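PDB 4K4K: putative fimbrium subunit Fim1C from Bacteroides uniformis, which is probably a component of the fimbrium tip, part of the filamentous surface appendages that mediate cell adhesion and biofilm formation. Local coordinates for residues 161-166 / 220-225; 153-158 / 253-258. All coordinates share one frame; numbering follows the deposited sequence.

Contact 1: residues 161-166 / 220-225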
# COMPACT_ATOMS: atom_id res chain seq x y z
N ALA A 161 21.22 9.17 17.04
CA ALA A 161 20.25 8.36 17.78
C ALA A 161 19.05 9.23 18.15
O ALA A 161 19.21 10.34 18.67
CB ALA A 161 20.90 7.79 19.04
N GLY A 162 17.87 8.73 17.81
CA GLY A 162 16.61 9.40 18.09
C GLY A 162 16.13 10.37 17.03
O GLY A 162 15.11 11.03 17.24
N THR A 163 16.84 10.45 15.86
CA THR A 163 16.43 11.35 14.77
C THR A 163 15.00 11.03 14.33
O THR A 163 14.67 9.87 14.08
CB THR A 163 17.42 11.28 13.58
OG1 THR A 163 18.70 11.74 14.02
CG2 THR A 163 16.97 12.11 12.38
N THR A 164 14.16 12.07 14.21
CA THR A 164 12.79 11.90 13.72
C THR A 164 12.73 12.43 12.29
O THR A 164 13.54 13.28 11.91
CB THR A 164 11.76 12.58 14.63
OG1 THR A 164 12.03 13.97 14.66
CG2 THR A 164 11.73 12.00 16.03
N VAL A 165 11.79 11.92 11.50
CA VAL A 165 11.65 12.29 10.09
C VAL A 165 10.19 12.61 9.81
O VAL A 165 9.32 11.81 10.17
CB VAL A 165 12.16 11.16 9.14
CG1 VAL A 165 12.20 11.62 7.67
CG2 VAL A 165 13.53 10.64 9.56
N SER A 166 9.94 13.70 9.10
CA SER A 166 8.59 14.04 8.65
C SER A 166 8.66 14.57 7.22
O SER A 166 9.74 14.96 6.76
CB SER A 166 7.93 15.04 9.59
OG SER A 166 8.57 16.30 9.50
N PHE A 220 14.55 16.47 9.22
CA PHE A 220 15.26 15.57 10.12
C PHE A 220 15.58 16.34 11.39
O PHE A 220 16.35 17.28 11.32
CB PHE A 220 16.57 15.06 9.47
CG PHE A 220 16.34 14.37 8.15
CD1 PHE A 220 16.35 15.09 6.96
CD2 PHE A 220 16.06 13.01 8.10
CE1 PHE A 220 16.08 14.46 5.74
CE2 PHE A 220 15.79 12.39 6.89
CZ PHE A 220 15.79 13.12 5.72
N THR A 221 14.97 15.95 12.53
CA THR A 221 15.23 16.60 13.82
C THR A 221 16.21 15.71 14.57
O THR A 221 15.86 14.57 14.89
CB THR A 221 13.91 16.83 14.57
OG1 THR A 221 12.94 17.38 13.68
CG2 THR A 221 14.07 17.73 15.80
N VAL A 222 17.43 16.20 14.81
CA VAL A 222 18.48 15.45 15.46
C VAL A 222 18.61 15.89 16.93
O VAL A 222 19.10 16.99 17.19
CB VAL A 222 19.81 15.61 14.68
CG1 VAL A 222 20.90 14.72 15.27
CG2 VAL A 222 19.62 15.32 13.19
N PRO A 223 18.21 15.03 17.89
CA PRO A 223 18.31 15.41 19.32
C PRO A 223 19.75 15.67 19.78
O PRO A 223 19.97 16.60 20.55
CB PRO A 223 17.71 14.22 20.06
CG PRO A 223 16.94 13.47 19.06
CD PRO A 223 17.62 13.69 17.74
N GLY A 224 20.69 14.88 19.25
CA GLY A 224 22.12 14.99 19.55
C GLY A 224 22.70 16.36 19.27
O GLY A 224 23.62 16.81 19.97
N LEU A 225 22.15 17.06 18.25
CA LEU A 225 22.54 18.41 17.86
C LEU A 225 21.56 19.43 18.47
O LEU A 225 21.16 20.39 17.81
CB LEU A 225 22.60 18.53 16.33
CG LEU A 225 23.73 17.80 15.62
CD1 LEU A 225 23.37 17.51 14.19
CD2 LEU A 225 25.02 18.59 15.67
O HOH W 1 14.00 13.54 17.57
O HOH W 2 11.32 15.83 11.75
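Thr164 and Thr221 form the hydrogen-bonded pair of antiparallel strands 164-177 and 217-222: Thr164 N to Thr221 O and Thr221 N to Thr164 O are both 3.1 Å. Both bonds are fairly straight at the hydrogen, 158° for the first. Thr221 O also receives a CA-H...O contact from Thr163 (CA to O 3.3 Å) and a weak bond from a water that donates to Gly162 O at 2.8 Å. On the face carrying the two threonines, the side chains run side by side; Thr221 has two conformers, so the closeness of its hydroxyl to that of Thr164 is doubtful.

The reverse face looks into the interior of the fimbrillin domain, a beta-rich fold of the transthyretin clan, where Ile146 and Ile148 of strand 132-150 pack on Val165. There Val165 and Phe220, the neighbouring non-hydrogen-bonded pair, point the same way. With Val165 CG1 anti to the backbone N (chi1 -172°), both methyls lie beside the CD2-CE2 bond of Phe220: CG1 is 3.8 Å from Phe220 CE2, and CG2 is 3.8 Å from Phe220 CD2. Thr163 CG2 comes to the ring at its edge, near its plane. Thr163 has this methyl anti to its N (chi1 -63°), which leaves OG1 beside the backbone N, where it bonds Leu160 O; OG1 is also 3.8 Å from Val222 CG2.

Toward Gly162 and Pro223 the two backbones spread apart, and Pro223, which has no N-H to give, sets its ring CG 3.6 Å from Gly162 O.

Contact 2: residues 153-158 / 253-258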
# COMPACT_ATOMS: atom_id res chain seq x y z
N THR A 153 32.49 11.96 10.08
CA THR A 153 33.53 12.95 10.32
C THR A 153 33.03 13.96 11.36
O THR A 153 33.42 13.88 12.53
CB THR A 153 33.98 13.60 9.00
OG1 THR A 153 32.83 14.09 8.31
CG2 THR A 153 34.73 12.63 8.09
N SER A 154 32.15 14.88 10.94
CA SER A 154 31.59 15.89 11.83
C SER A 154 30.64 15.22 12.84
O SER A 154 30.50 15.68 13.97
CB SER A 154 30.87 16.97 11.04
OG SER A 154 29.69 16.51 10.39
N LEU A 155 30.02 14.11 12.41
CA LEU A 155 29.06 13.35 13.19
C LEU A 155 29.30 11.85 13.03
O LEU A 155 29.87 11.40 12.04
CB LEU A 155 27.61 13.67 12.72
CG LEU A 155 27.11 15.13 12.84
CD1 LEU A 155 25.79 15.30 12.12
CD2 LEU A 155 26.95 15.55 14.29
N THR A 156 28.77 11.08 14.00
CA THR A 156 28.82 9.62 14.00
C THR A 156 27.39 9.12 14.05
O THR A 156 26.48 9.88 14.40
CB THR A 156 29.68 9.07 15.17
OG1 THR A 156 28.93 9.15 16.38
CG2 THR A 156 31.01 9.79 15.33
N ASP A 157 27.17 7.87 13.67
CA ASP A 157 25.81 7.31 13.69
C ASP A 157 25.17 7.44 15.08
O ASP A 157 23.98 7.73 15.17
CB ASP A 157 25.81 5.85 13.21
CG ASP A 157 25.83 5.69 11.70
OD1 ASP A 157 25.94 6.72 10.99
OD2 ASP A 157 25.73 4.54 11.23
N ALA A 158 25.99 7.30 16.14
CA ALA A 158 25.58 7.45 17.54
C ALA A 158 24.98 8.84 17.80
O ALA A 158 23.98 8.94 18.51
CB ALA A 158 26.76 7.21 18.47
N ILE A 253 20.17 9.15 3.35
CA ILE A 253 20.45 10.48 3.87
C ILE A 253 21.77 10.48 4.61
O ILE A 253 21.91 9.75 5.59
CB ILE A 253 19.30 10.95 4.82
CG1 ILE A 253 17.88 10.55 4.32
CG2 ILE A 253 19.43 12.42 5.25
CD1 ILE A 253 17.34 11.26 3.17
N THR A 254 22.73 11.30 4.17
CA THR A 254 23.98 11.44 4.89
C THR A 254 23.93 12.78 5.63
O THR A 254 23.87 13.84 5.00
CB THR A 254 25.22 11.31 3.98
OG1 THR A 254 25.15 10.07 3.29
CG2 THR A 254 26.52 11.38 4.79
N ILE A 255 24.01 12.74 6.95
CA ILE A 255 23.92 13.95 7.75
C ILE A 255 25.30 14.39 8.24
O ILE A 255 26.07 13.59 8.80
CB ILE A 255 22.92 13.79 8.91
CG1 ILE A 255 21.52 13.32 8.39
CG2 ILE A 255 22.82 15.09 9.76
CD1 ILE A 255 20.44 13.12 9.51
N SER A 256 25.60 15.68 8.05
CA SER A 256 26.81 16.34 8.51
C SER A 256 26.40 17.61 9.28
O SER A 256 25.25 18.02 9.19
CB SER A 256 27.70 16.65 7.31
OG SER A 256 27.36 17.87 6.68
N LYS A 257 27.31 18.22 10.04
CA LYS A 257 27.01 19.47 10.74
C LYS A 257 26.71 20.58 9.71
O LYS A 257 25.87 21.44 9.97
CB LYS A 257 28.16 19.87 11.66
CG LYS A 257 28.17 19.12 12.98
CD LYS A 257 29.32 19.62 13.87
CE LYS A 257 29.27 19.03 15.26
NZ LYS A 257 30.31 19.64 16.15
N ALA A 258 27.34 20.51 8.53
CA ALA A 258 27.16 21.48 7.46
C ALA A 258 25.82 21.30 6.72
O ALA A 258 25.40 22.21 6.01
CB ALA A 258 28.31 21.37 6.48
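Leu155 CD1 sits over one face of the Ser256-Lys257 peptide, almost directly above Ser256 C at 3.7 Å, while Ser154 OG takes up the N-H of that same flat group. This joins the loop after strand 132-150 to the end of strand 247-256; the two strands pair in parallel in the fimbrillin domain of the transthyretin clan, and beyond strand 132-150 the loop crosses beside its neighbour at Ser256 and Lys257. The bond from Lys257 N to Ser154 OG is 3.0 Å long with 162° at the hydrogen. Ser154 OG lies between its own backbone N and carbonyl carbon (chi1 68°), and also bonds Asp151 OD2, presumably as donor, which would let the hydroxyl link the carboxylate to the peptide N-H. The other oxygen of Asp151 takes the N-H groups of Thr153 and Leu155, the first closing an Asx turn, and thereby holds the loop that presents the hydroxyl.

Lys257 stretches its extended chain across Ser154, with CE 3.8 Å from Ser154 O and CG 4.0 Å from Ser154 CB. Leu155 lies at a slant to this chain, CD2 against Lys257 CG. Its other methyl, CD1, stands 3.8 Å from Ile255 CG2.

How the contacts relate
Contact 1 is a short antiparallel strand pairing, with loop 161-163 beside it; contact 2 fixes a loop to a strand end through one serine hydroxyl and a leucine. Both are partly buried, their centres about 26 Å and 32 Å from the chain's centre, so neither is deep core. Contact 1 buries Val165, Phe220, Val222 and Thr163, whereas contact 2 buries Leu155 and Ile255 beside an exposed lysine. Strand 132-150 serves both, supplying Ile148 to Val165 and to Ile255. Their centres are about 11 Å apart; they meet where Phe220 CZ packs on Ile253 CD1 at 3.5 Å and, less surely because Leu225 is poorly ordered, where Leu225 CD2 lies 3.9 Å from Leu155 CD2.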